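PDB 4ZGS: putative D-lactate dehydrogenase, which probably reduces pyruvate to D-lactate with NADH, as a chloroplast pyruvate reductase of the D-isomer specific 2-hydroxyacid dehydrogenase family. Local coordinates for residues R36-S41 with Y62-P67; A82-N87 with K104-R109; S253-K258 with S283-A288; A276-L281 with F321-S326. All blocks are in the same frame, centred on the assembly; numbering follows the deposited sequence.

The four contacts fall into two pairs, one in each of two domains built on parallel sheets. Interactions 1 and 2, centres about 9 Å apart, come first along the chain and join neighbouring strands of the five-stranded sheet; strands 36-39 and 81-84 lie side by side, linked by a probable hydrogen bond from Val83 N to Ile38 O. Interactions 3 and 4, centres about 13 Å apart and segments alternating in sequence, lie around the six-stranded sheet of the NAD-binding domain, interaction 4 between two helices packed on it; helix 277-283 is followed, after Gly284 and Gln285, by strand 286-291. The centres of interactions 1 and 3 are about 45 Å apart, consistent with the two-domain build of this family.

Interaction 1. Residues R36-S41 with Y62-P67; sequences RCICYS and YFVEPP
Tyr62 is gripped through both its backbone polar atoms by the strand beside it: its N donates to Cys37 O at 2.7 Å, and its O receives Cys39 N, also at 2.7 Å. One step on, Val64 N donates to Cys39 O at 2.9 Å. Beyond the strands, Ser41 N reaches Pro66 O at 3.0 Å, approaching from above the carbonyl plane, while Ser41 OG turns to Asp88 for its own hydrogen bond. These bonds pair two parallel strands of a beta-alpha-beta unit, strand 36-39, helix 44-57 and strand 60-63, in which 60-63 is the outermost strand of its sheet within the chain. On one face of the sheet, Ile38 and Tyr62 lie side by side and point the same way. With CG1 anti to the backbone N (chi1 -180°) and the chain extended, Ile38 carries CD1 to 3.7 Å from both Tyr62 CD2 and Val64 CG1; the latter methyl also sits over one face of the Tyr62 ring, near its rim. An alanine in place of Ile38 would lose CD1 and is likely to leave Tyr62 CD2 and Val64 CG1 without the methyl packed against both. On the other face, Cys39 makes a sulfur-aromatic contact with Phe63, its SG standing obliquely 4.8 Å from the ring centroid, while Met54 of helix 44-57 packs against both residues.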
loop_
_atom_site.group_PDB
_atom_site.type_symbol
_atom_site.label_atom_id
_atom_site.label_comp_id
_atom_site.label_asym_id
_atom_site.label_seq_id
_atom_site.Cartn_x
_atom_site.Cartn_y
_atom_site.Cartn_z
ATOM N N ARG A 36 -39.515 19.105 7.899
ATOM C CA ARG A 36 -39.071 18.125 6.903
ATOM C C ARG A 36 -37.695 18.526 6.389
ATOM O O ARG A 36 -37.545 19.566 5.735
ATOM C CB ARG A 36 -40.049 18.021 5.734
ATOM C CG ARG A 36 -41.339 17.265 6.022
ATOM C CD ARG A 36 -42.252 17.305 4.813
ATOM N NE ARG A 36 -41.684 16.601 3.655
ATOM C CZ ARG A 36 -41.746 15.289 3.438
ATOM N NH1 ARG A 36 -42.329 14.481 4.307
ATOM N NH2 ARG A 36 -41.199 14.783 2.345
ATOM N N CYS A 37 -36.709 17.668 6.661
ATOM C CA CYS A 37 -35.310 17.946 6.371
ATOM C C CYS A 37 -34.697 16.986 5.340
ATOM O O CYS A 37 -34.801 15.763 5.472
ATOM C CB CYS A 37 -34.505 17.867 7.647
ATOM S SG CYS A 37 -34.941 18.996 8.955
ATOM N N ILE A 38 -34.056 17.535 4.314
ATOM C CA ILE A 38 -33.294 16.701 3.406
ATOM C C ILE A 38 -31.785 16.968 3.576
ATOM O O ILE A 38 -31.389 18.124 3.656
ATOM C CB ILE A 38 -33.762 16.921 1.918
ATOM C CG1 ILE A 38 -32.966 16.034 0.939
ATOM C CG2 ILE A 38 -33.662 18.382 1.510
ATOM C CD1 ILE A 38 -33.623 15.899 -0.459
ATOM N N CYS A 39 -30.962 15.911 3.649
ATOM C CA CYS A 39 -29.487 16.067 3.751
ATOM C C CYS A 39 -28.740 15.485 2.554
ATOM O O CYS A 39 -28.823 14.286 2.261
ATOM C CB CYS A 39 -28.923 15.415 5.025
ATOM S SG CYS A 39 -29.407 16.287 6.544
ATOM N N TYR A 40 -28.024 16.356 1.859
ATOM C CA TYR A 40 -27.200 15.956 0.742
ATOM C C TYR A 40 -25.807 15.432 1.116
ATOM O O TYR A 40 -25.265 15.740 2.179
ATOM C CB TYR A 40 -27.121 17.128 -0.221
ATOM C CG TYR A 40 -28.465 17.356 -0.863
ATOM C CD1 TYR A 40 -29.415 18.152 -0.252
ATOM C CD2 TYR A 40 -28.796 16.747 -2.062
ATOM C CE1 TYR A 40 -30.672 18.357 -0.829
ATOM C CE2 TYR A 40 -30.036 16.946 -2.652
ATOM C CZ TYR A 40 -30.983 17.755 -2.030
ATOM O OH TYR A 40 -32.232 17.970 -2.603
ATOM N N SER A 41 -25.227 14.625 0.241
ATOM C CA SER A 41 -23.896 14.056 0.512
ATOM C C SER A 41 -23.864 13.221 1.791
ATOM O O SER A 41 -22.946 13.368 2.593
ATOM C CB SER A 41 -22.829 15.156 0.615
ATOM O OG SER A 41 -22.765 15.904 -0.583
ATOM N N TYR A 62 -34.932 13.090 5.279
ATOM C CA TYR A 62 -34.507 12.417 4.053
ATOM C C TYR A 62 -32.977 12.480 3.867
ATOM O O TYR A 62 -32.384 13.568 3.772
ATOM C CB TYR A 62 -35.202 13.058 2.859
ATOM C CG TYR A 62 -35.040 12.314 1.544
ATOM C CD1 TYR A 62 -34.336 11.117 1.464
ATOM C CD2 TYR A 62 -35.563 12.847 0.366
ATOM C CE1 TYR A 62 -34.188 10.468 0.253
ATOM C CE2 TYR A 62 -35.417 12.224 -0.825
ATOM C CZ TYR A 62 -34.734 11.030 -0.891
ATOM O OH TYR A 62 -34.608 10.418 -2.124
ATOM N N PHE A 63 -32.325 11.324 3.847
ATOM C CA PHE A 63 -30.869 11.314 3.637
ATOM C C PHE A 63 -30.491 10.850 2.222
ATOM O O PHE A 63 -30.687 9.686 1.872
ATOM C CB PHE A 63 -30.196 10.439 4.700
ATOM C CG PHE A 63 -30.229 11.031 6.093
ATOM C CD1 PHE A 63 -29.282 11.976 6.481
ATOM C CD2 PHE A 63 -31.249 10.696 6.991
ATOM C CE1 PHE A 63 -29.317 12.541 7.775
ATOM C CE2 PHE A 63 -31.308 11.273 8.274
ATOM C CZ PHE A 63 -30.344 12.195 8.664
ATOM N N VAL A 64 -29.997 11.782 1.401
ATOM C CA VAL A 64 -29.574 11.482 0.028
ATOM C C VAL A 64 -28.049 11.332 -0.071
ATOM O O VAL A 64 -27.298 12.216 0.366
ATOM C CB VAL A 64 -30.083 12.553 -0.990
ATOM C CG1 VAL A 64 -31.592 12.773 -0.852
ATOM C CG2 VAL A 64 -29.319 13.861 -0.856
ATOM N N GLU A 65 -27.586 10.199 -0.605
ATOM C CA GLU A 65 -26.147 9.967 -0.656
ATOM C C GLU A 65 -25.390 10.843 -1.654
ATOM O O GLU A 65 -24.404 11.461 -1.276
ATOM C CB GLU A 65 -25.852 8.489 -0.889
ATOM C CG GLU A 65 -26.630 7.600 0.073
ATOM C CD GLU A 65 -26.222 6.133 0.011
ATOM O OE1 GLU A 65 -25.485 5.741 -0.924
ATOM O OE2 GLU A 65 -26.623 5.373 0.919
ATOM N N PRO A 66 -25.863 10.956 -2.905
ATOM C CA PRO A 66 -25.104 11.849 -3.787
ATOM C C PRO A 66 -25.127 13.310 -3.320
ATOM O O PRO A 66 -25.984 13.694 -2.541
ATOM C CB PRO A 66 -25.811 11.699 -5.148
ATOM C CG PRO A 66 -27.172 11.171 -4.837
ATOM C CD PRO A 66 -26.965 10.286 -3.620
ATOM N N PRO A 67 -24.146 14.106 -3.766
ATOM C CA PRO A 67 -24.099 15.529 -3.420
ATOM C C PRO A 67 -25.235 16.256 -4.092
ATOM O O PRO A 67 -26.032 15.654 -4.814
ATOM C CB PRO A 67 -22.761 15.999 -3.987
ATOM C CG PRO A 67 -22.473 15.025 -5.118
ATOM C CD PRO A 67 -23.033 13.707 -4.656
#

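Interaction 2. Residues A82-N87 with K104-R109; sequences AVLFVN and KLIALR
Ala82, Val83 and Leu84 pair in parallel with Ile106, Ala107 and Leu108, the two strands of a beta-alpha-beta unit whose crossover runs through helix 92-101. Four backbone hydrogen bonds, all 2.9 Å between N and O, zip them together: Ala82 N to Leu105 O, Ala107 N to Ala82 O, Leu84 N to Ala107 O and Arg109 N to Leu84 O. The strand axes diverge by 27°, and short CA-H...O contacts add to the pairing, such as Leu108 CA to Leu84 O at 3.2 Å.

Apolar packing is closest on the face that bears Leu84. There its CD2 branch meets Ile106 CG2 at 3.4 Å, and its CB lies 3.9 Å from Leu108 CD1; Leu68 covers Leu84 from a neighbouring loop. On the other face, Val83 and Ala107 make a wider contact, with Ile355 of helix 341-359 against the alanine.

A cation-pi stack closes the end of the pair. With CG anti to its N (chi1 -170°), the Phe85 ring is carried to where the Arg109 chain, bent at chi2 and chi3, lays its guanidinium flat on it, centres 4.3 Å apart and planes 19° from parallel. Val86 CG1 covers the opposite ring face, and Leu168 of the third subunit also packs on Phe85. Arg109 NH2 lies over the ring near its rim, 3.6 Å from Phe85 CG, while NH1 comes to 3.1 Å from Phe85 CB.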
loop_
_atom_site.group_PDB
_atom_site.type_symbol
_atom_site.label_atom_id
_atom_site.label_comp_id
_atom_site.label_asym_id
_atom_site.label_seq_id
_atom_site.Cartn_x
_atom_site.Cartn_y
_atom_site.Cartn_z
ATOM N N ALA A 82 -32.689 22.139 3.736
ATOM C CA ALA A 82 -31.694 21.299 3.083
ATOM C C ALA A 82 -30.390 21.353 3.883
ATOM O O ALA A 82 -29.862 22.432 4.135
ATOM C CB ALA A 82 -31.472 21.751 1.627
ATOM N N VAL A 83 -29.895 20.203 4.327
ATOM C CA VAL A 83 -28.599 20.197 4.983
ATOM C C VAL A 83 -27.487 19.820 4.008
ATOM O O VAL A 83 -27.480 18.738 3.407
ATOM C CB VAL A 83 -28.562 19.260 6.185
ATOM C CG1 VAL A 83 -27.210 19.400 6.878
ATOM C CG2 VAL A 83 -29.674 19.605 7.165
ATOM N N LEU A 84 -26.514 20.718 3.923
ATOM C CA LEU A 84 -25.471 20.703 2.913
ATOM C C LEU A 84 -24.099 20.769 3.573
ATOM O O LEU A 84 -23.965 21.141 4.736
ATOM C CB LEU A 84 -25.622 21.906 1.973
ATOM C CG LEU A 84 -26.659 21.973 0.857
ATOM C CD1 LEU A 84 -27.969 21.389 1.317
ATOM C CD2 LEU A 84 -26.840 23.421 0.425
ATOM N N PHE A 85 -23.080 20.433 2.798
ATOM C CA PHE A 85 -21.710 20.402 3.255
ATOM C C PHE A 85 -20.904 21.174 2.227
ATOM O O PHE A 85 -21.466 21.669 1.240
ATOM C CB PHE A 85 -21.228 18.961 3.440
ATOM C CG PHE A 85 -19.896 18.836 4.126
ATOM C CD1 PHE A 85 -19.633 19.511 5.318
ATOM C CD2 PHE A 85 -18.908 18.007 3.587
ATOM C CE1 PHE A 85 -18.400 19.393 5.952
ATOM C CE2 PHE A 85 -17.682 17.872 4.212
ATOM C CZ PHE A 85 -17.424 18.569 5.407
ATOM N N VAL A 86 -19.604 21.311 2.477
ATOM C CA VAL A 86 -18.742 22.154 1.661
ATOM C C VAL A 86 -18.711 21.680 0.205
ATOM O O VAL A 86 -18.615 22.499 -0.707
ATOM C CB VAL A 86 -17.304 22.193 2.242
ATOM C CG1 VAL A 86 -16.669 20.819 2.169
ATOM C CG2 VAL A 86 -16.445 23.234 1.536
ATOM N N ASN A 87 -18.773 20.367 -0.007
ATOM C CA ASN A 87 -18.724 19.775 -1.352
ATOM C C ASN A 87 -20.018 19.848 -2.189
ATOM O O ASN A 87 -20.015 19.443 -3.341
ATOM C CB ASN A 87 -18.274 18.306 -1.279
ATOM C CG ASN A 87 -19.237 17.424 -0.486
ATOM O OD1 ASN A 87 -20.086 17.908 0.274
ATOM N ND2 ASN A 87 -19.105 16.110 -0.671
ATOM N N LYS A 104 -36.962 26.766 2.560
ATOM C CA LYS A 104 -36.590 28.126 2.965
ATOM C C LYS A 104 -35.310 28.233 3.793
ATOM O O LYS A 104 -34.857 29.341 4.061
ATOM C CB LYS A 104 -37.715 28.797 3.765
ATOM C CG LYS A 104 -38.889 29.318 2.965
ATOM C CD LYS A 104 -39.735 28.244 2.314
ATOM C CE LYS A 104 -40.877 28.893 1.524
ATOM N NZ LYS A 104 -41.764 27.901 0.863
ATOM N N LEU A 105 -34.685 27.115 4.147
ATOM C CA LEU A 105 -33.468 27.199 4.953
ATOM C C LEU A 105 -32.410 26.222 4.483
ATOM O O LEU A 105 -32.678 25.037 4.256
ATOM C CB LEU A 105 -33.772 26.946 6.430
ATOM C CG LEU A 105 -32.540 26.978 7.325
ATOM C CD1 LEU A 105 -32.048 28.413 7.424
ATOM C CD2 LEU A 105 -32.872 26.436 8.693
ATOM N N ILE A 106 -31.194 26.723 4.347
ATOM C CA ILE A 106 -30.085 25.855 4.055
ATOM C C ILE A 106 -29.172 25.825 5.259
ATOM O O ILE A 106 -28.667 26.868 5.677
ATOM C CB ILE A 106 -29.312 26.331 2.795
ATOM C CG1 ILE A 106 -30.088 25.978 1.525
ATOM C CG2 ILE A 106 -27.894 25.726 2.747
ATOM C CD1 ILE A 106 -29.514 26.595 0.278
ATOM N N ALA A 107 -28.950 24.635 5.816
ATOM C CA ALA A 107 -28.022 24.489 6.950
ATOM C C ALA A 107 -26.757 23.769 6.527
ATOM O O ALA A 107 -26.792 22.615 6.097
ATOM C CB ALA A 107 -28.672 23.740 8.103
ATOM N N LEU A 108 -25.637 24.465 6.642
ATOM C CA LEU A 108 -24.347 23.875 6.382
ATOM C C LEU A 108 -23.895 23.130 7.641
ATOM O O LEU A 108 -23.934 23.681 8.735
ATOM C CB LEU A 108 -23.318 24.950 6.012
ATOM C CG LEU A 108 -23.252 25.707 4.668
ATOM C CD1 LEU A 108 -23.402 24.783 3.431
ATOM C CD2 LEU A 108 -24.217 26.852 4.612
ATOM N N ARG A 109 -23.438 21.898 7.458
ATOM C CA ARG A 109 -22.893 21.027 8.496
ATOM C C ARG A 109 -21.433 21.404 8.623
ATOM O O ARG A 109 -20.603 20.571 8.994
ATOM C CB ARG A 109 -22.981 19.538 8.151
ATOM C CG ARG A 109 -24.295 18.937 7.791
ATOM C CD ARG A 109 -24.140 18.054 6.532
ATOM N NE ARG A 109 -22.936 17.270 6.644
ATOM C CZ ARG A 109 -22.345 16.602 5.660
ATOM N NH1 ARG A 109 -22.868 16.558 4.441
ATOM N NH2 ARG A 109 -21.213 15.961 5.919
#

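Interaction 3. Residues S253-K258 with S283-A288; sequences SIQKMK and SGQIGA
Gln285 reaches from the link between helix 277-283 and strand 286-291 to the chain that leaves helix 251-254, joining two neighbouring connections of the Rossmann-type NAD-binding domain. The tight part centres on its amide. NE2 donates to Ile254 O at 2.9 Å, nearly straight and in the carbonyl plane, and again to Met257 O at 2.9 Å, where the N-H...O angle falls to 132° and the donor stands above the carbonyl plane. Both acceptors belong to the type I turn from Ile254 to Met257, and Ile254 O also receives Met257 N. With CG anti to the backbone N (chi1 -176°) and a bend at chi2, Gln285 lays CG 3.6 Å from Ile254 CG2, the two side chains running alongside in opposite directions. A leucine in its place would probably leave Met257 O without this donor and take from Ile254 O one of its two. Deeper in, Ile254 and Ile286 cross at about a right angle, beside Ala280 of the helix.

The outer side is looser. Exposed Lys258 forms a salt bridge with Asp233 through NZ, and exposed Gln255 crosses Gln285 obliquely with the amide planes 35° apart; its NE2 comes no closer than 3.9 Å, to Gln285 CG.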
loop_
_atom_site.group_PDB
_atom_site.type_symbol
_atom_site.label_atom_id
_atom_site.label_comp_id
_atom_site.label_asym_id
_atom_site.label_seq_id
_atom_site.Cartn_x
_atom_site.Cartn_y
_atom_site.Cartn_z
ATOM N N SER A 253 10.324 33.298 0.741
ATOM C CA SER A 253 10.272 33.180 2.188
ATOM C C SER A 253 10.851 31.850 2.610
ATOM O O SER A 253 11.395 31.717 3.715
ATOM C CB SER A 253 8.845 33.352 2.727
ATOM O OG SER A 253 7.928 32.461 2.138
ATOM N N ILE A 254 10.768 30.870 1.727
ATOM C CA ILE A 254 11.289 29.560 2.071
ATOM C C ILE A 254 12.808 29.597 2.282
ATOM O O ILE A 254 13.326 28.890 3.148
ATOM C CB ILE A 254 10.922 28.521 1.010
ATOM C CG1 ILE A 254 9.457 28.094 1.209
ATOM C CG2 ILE A 254 11.811 27.319 1.150
ATOM C CD1 ILE A 254 8.916 27.155 0.173
ATOM N N GLN A 255 13.518 30.440 1.535
ATOM C CA GLN A 255 14.970 30.534 1.706
ATOM C C GLN A 255 15.340 31.270 2.991
ATOM O O GLN A 255 16.502 31.267 3.376
ATOM C CB GLN A 255 15.641 31.193 0.498
ATOM C CG GLN A 255 15.504 30.360 -0.772
ATOM C CD GLN A 255 15.957 28.900 -0.592
ATOM O OE1 GLN A 255 17.016 28.631 -0.017
ATOM N NE2 GLN A 255 15.135 27.958 -1.065
ATOM N N LYS A 256 14.367 31.932 3.623
ATOM C CA LYS A 256 14.581 32.563 4.931
ATOM C C LYS A 256 14.453 31.559 6.072
ATOM O O LYS A 256 14.850 31.846 7.196
ATOM C CB LYS A 256 13.599 33.710 5.170
ATOM C CG LYS A 256 13.820 34.925 4.287
ATOM C CD LYS A 256 12.925 36.073 4.719
ATOM C CE LYS A 256 11.462 35.698 4.575
ATOM N NZ LYS A 256 10.554 36.850 4.830
ATOM N N MET A 257 13.886 30.392 5.797
ATOM C CA MET A 257 13.701 29.394 6.836
ATOM C C MET A 257 14.991 28.670 7.158
ATOM O O MET A 257 16.019 28.899 6.527
ATOM C CB MET A 257 12.634 28.391 6.430
ATOM C CG MET A 257 11.290 29.023 6.259
ATOM S SD MET A 257 10.074 27.897 5.525
ATOM C CE MET A 257 9.607 26.951 6.965
ATOM N N LYS A 258 14.912 27.791 8.147
ATOM C CA LYS A 258 16.054 27.027 8.630
ATOM C C LYS A 258 16.148 25.676 7.920
ATOM O O LYS A 258 15.159 24.923 7.859
ATOM C CB LYS A 258 15.936 26.839 10.140
ATOM C CG LYS A 258 17.163 26.270 10.791
ATOM C CD LYS A 258 17.028 26.223 12.315
ATOM C CE LYS A 258 17.522 24.888 12.805
ATOM N NZ LYS A 258 17.431 24.749 14.262
ATOM N N SER A 283 16.204 20.323 -2.462
ATOM C CA SER A 283 17.444 20.965 -2.000
ATOM C C SER A 283 17.687 20.678 -0.527
ATOM O O SER A 283 18.783 20.905 -0.006
ATOM C CB SER A 283 17.418 22.489 -2.236
ATOM O OG SER A 283 16.398 23.139 -1.506
ATOM N N GLY A 284 16.650 20.202 0.150
ATOM C CA GLY A 284 16.731 19.944 1.574
ATOM C C GLY A 284 16.354 21.133 2.453
ATOM O O GLY A 284 16.359 21.020 3.691
ATOM N N GLN A 285 16.019 22.260 1.818
ATOM C CA GLN A 285 15.591 23.461 2.523
ATOM C C GLN A 285 14.334 23.175 3.331
ATOM O O GLN A 285 14.297 23.471 4.531
ATOM C CB GLN A 285 15.355 24.622 1.558
ATOM C CG GLN A 285 14.991 25.933 2.252
ATOM C CD GLN A 285 16.048 26.420 3.273
ATOM O OE1 GLN A 285 17.138 25.851 3.403
ATOM N NE2 GLN A 285 15.707 27.478 4.007
ATOM N N ILE A 286 13.311 22.598 2.697
ATOM C CA ILE A 286 12.224 22.023 3.474
ATOM C C ILE A 286 12.498 20.554 3.710
ATOM O O ILE A 286 12.536 19.752 2.775
ATOM C CB ILE A 286 10.858 22.152 2.807
ATOM C CG1 ILE A 286 10.401 23.605 2.758
ATOM C CG2 ILE A 286 9.848 21.379 3.602
ATOM C CD1 ILE A 286 8.982 23.766 2.221
ATOM N N GLY A 287 12.678 20.199 4.972
ATOM C CA GLY A 287 12.978 18.827 5.322
ATOM C C GLY A 287 11.757 17.930 5.404
ATOM O O GLY A 287 11.862 16.728 5.205
ATOM N N ALA A 288 10.592 18.489 5.701
ATOM C CA ALA A 288 9.411 17.649 5.778
ATOM C C ALA A 288 8.143 18.472 5.624
ATOM O O ALA A 288 8.128 19.685 5.809
ATOM C CB ALA A 288 9.390 16.860 7.077
#

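Interaction 4. Residues A276-L281 with F321-S326; sequences ALFDAL and FRTLLS
Phe278 and Leu324, whose CA atoms lie 7.4 Å apart, meet where two helices approach without a single hydrogen bond between the segments. Leu324 can be followed outward. Its CB lies 4.2 Å from Phe278 CE1, at the foot of the contact. CG is anti to the backbone N (chi1 -175°), which carries the fork of the side chain towards helix 277-283. From there CD1 goes to Leu281 CD1 at 3.9 Å, the two leucines crossing at about a right angle, and CD2 goes to Leu277 CD1 at 4.1 Å. One leucine thus spans two residues a helical turn apart on the facing helix.

Helices 277-283 and 319-324 both belong to the Rossmann-type NAD-binding domain, and their leucines reach its parallel sheet: Leu277 and Leu281 touch Ile286 of strand 286-291, while Leu281 and Leu324 rest on Val330 of 330-332, the edge strand within this chain.

The Phe278 ring works beside this leucine cluster. Leu324 N sits at its edge, in plane, 3.8 Å from CE1, and the same ring carbon is 3.5 Å from Thr323 CG2. That methyl is turned to the phenylalanine while Thr323 OG1 bonds to Arg319 O in its own helix and to Thr323 OG1 of the fourth subunit. Arg319 of that neighbouring subunit packs on both Phe278 and Thr323, placing this side of the contact at a subunit interface.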
loop_
_atom_site.group_PDB
_atom_site.type_symbol
_atom_site.label_atom_id
_atom_site.label_comp_id
_atom_site.label_asym_id
_atom_site.label_seq_id
_atom_site.Cartn_x
_atom_site.Cartn_y
_atom_site.Cartn_z
ATOM N N ALA A 276 6.527 26.080 -5.335
ATOM C CA ALA A 276 7.827 26.324 -4.703
ATOM C C ALA A 276 8.302 25.150 -3.847
ATOM O O ALA A 276 9.472 25.073 -3.509
ATOM C CB ALA A 276 7.771 27.588 -3.857
ATOM N N LEU A 277 7.419 24.207 -3.544
ATOM C CA LEU A 277 7.764 23.163 -2.591
ATOM C C LEU A 277 8.821 22.171 -3.083
ATOM O O LEU A 277 9.657 21.719 -2.292
ATOM C CB LEU A 277 6.511 22.380 -2.189
ATOM C CG LEU A 277 5.478 23.146 -1.350
ATOM C CD1 LEU A 277 4.285 22.271 -0.986
ATOM C CD2 LEU A 277 6.107 23.739 -0.117
ATOM N N PHE A 278 8.786 21.843 -4.378
ATOM C CA PHE A 278 9.612 20.768 -4.941
ATOM C C PHE A 278 11.106 21.088 -4.873
ATOM O O PHE A 278 11.897 20.268 -4.398
ATOM C CB PHE A 278 9.206 20.489 -6.402
ATOM C CG PHE A 278 7.751 20.136 -6.554
ATOM C CD1 PHE A 278 7.312 18.833 -6.335
ATOM C CD2 PHE A 278 6.809 21.123 -6.836
ATOM C CE1 PHE A 278 5.973 18.517 -6.419
ATOM C CE2 PHE A 278 5.468 20.807 -6.933
ATOM C CZ PHE A 278 5.051 19.503 -6.724
ATOM N N ASP A 279 11.479 22.281 -5.337
ATOM C CA ASP A 279 12.866 22.710 -5.300
ATOM C C ASP A 279 13.398 22.635 -3.895
ATOM O O ASP A 279 14.506 22.148 -3.671
ATOM C CB ASP A 279 13.006 24.148 -5.784
ATOM C CG ASP A 279 12.698 24.312 -7.257
ATOM O OD1 ASP A 279 12.713 23.304 -8.011
ATOM O OD2 ASP A 279 12.432 25.472 -7.647
ATOM N N ALA A 280 12.570 23.079 -2.952
ATOM C CA ALA A 280 12.965 23.206 -1.563
ATOM C C ALA A 280 13.064 21.845 -0.918
ATOM O O ALA A 280 13.984 21.579 -0.153
ATOM C CB ALA A 280 11.982 24.066 -0.824
ATOM N N LEU A 281 12.148 20.961 -1.286
ATOM C CA LEU A 281 12.192 19.582 -0.816
ATOM C C LEU A 281 13.432 18.860 -1.333
ATOM O O LEU A 281 14.069 18.087 -0.614
ATOM C CB LEU A 281 10.962 18.824 -1.278
ATOM C CG LEU A 281 9.680 18.983 -0.483
ATOM C CD1 LEU A 281 8.568 18.311 -1.274
ATOM C CD2 LEU A 281 9.846 18.366 0.907
ATOM N N PHE A 321 0.014 17.948 -7.596
ATOM C CA PHE A 321 -0.370 17.277 -6.347
ATOM C C PHE A 321 0.104 15.803 -6.308
ATOM O O PHE A 321 0.717 15.355 -5.330
ATOM C CB PHE A 321 -1.882 17.339 -6.146
ATOM C CG PHE A 321 -2.364 16.739 -4.838
ATOM C CD1 PHE A 321 -2.001 17.291 -3.606
ATOM C CD2 PHE A 321 -3.197 15.625 -4.840
ATOM C CE1 PHE A 321 -2.472 16.754 -2.394
ATOM C CE2 PHE A 321 -3.652 15.069 -3.628
ATOM C CZ PHE A 321 -3.284 15.645 -2.401
ATOM N N ARG A 322 -0.159 15.054 -7.373
ATOM C CA ARG A 322 0.231 13.633 -7.411
ATOM C C ARG A 322 1.762 13.468 -7.284
ATOM O O ARG A 322 2.277 12.531 -6.648
ATOM C CB ARG A 322 -0.298 12.970 -8.706
ATOM C CG ARG A 322 -1.853 12.970 -8.867
ATOM C CD ARG A 322 -2.503 12.226 -7.693
ATOM N NE ARG A 322 -2.170 10.800 -7.698
ATOM C CZ ARG A 322 -2.396 9.962 -6.683
ATOM N NH1 ARG A 322 -2.943 10.390 -5.542
ATOM N NH2 ARG A 322 -2.046 8.690 -6.799
ATOM N N THR A 323 2.482 14.402 -7.885
ATOM C CA THR A 323 3.921 14.443 -7.771
ATOM C C THR A 323 4.329 14.683 -6.310
ATOM O O THR A 323 5.210 14.005 -5.780
ATOM C CB THR A 323 4.497 15.539 -8.701
ATOM O OG1 THR A 323 4.232 15.176 -10.058
ATOM C CG2 THR A 323 6.005 15.712 -8.520
ATOM N N LEU A 324 3.666 15.646 -5.667
ATOM C CA LEU A 324 3.953 16.003 -4.276
ATOM C C LEU A 324 3.830 14.811 -3.316
ATOM O O LEU A 324 4.636 14.651 -2.390
ATOM C CB LEU A 324 3.022 17.113 -3.834
ATOM C CG LEU A 324 3.329 17.622 -2.453
ATOM C CD1 LEU A 324 4.806 18.027 -2.392
ATOM C CD2 LEU A 324 2.413 18.783 -2.158
ATOM N N LEU A 325 2.816 13.986 -3.563
ATOM C CA LEU A 325 2.555 12.754 -2.821
ATOM C C LEU A 325 3.665 11.721 -3.023
ATOM O O LEU A 325 3.697 10.691 -2.358
ATOM C CB LEU A 325 1.210 12.179 -3.252
ATOM C CG LEU A 325 0.030 13.128 -3.048
ATOM C CD1 LEU A 325 -1.208 12.547 -3.666
ATOM C CD2 LEU A 325 -0.204 13.380 -1.533
ATOM N N SER A 326 4.539 11.966 -3.990
ATOM C CA SER A 326 5.632 11.038 -4.288
ATOM C C SER A 326 6.795 11.051 -3.261
ATOM O O SER A 326 7.567 10.085 -3.150
ATOM C CB SER A 326 6.192 11.335 -5.663
ATOM O OG SER A 326 7.100 10.331 -5.977
#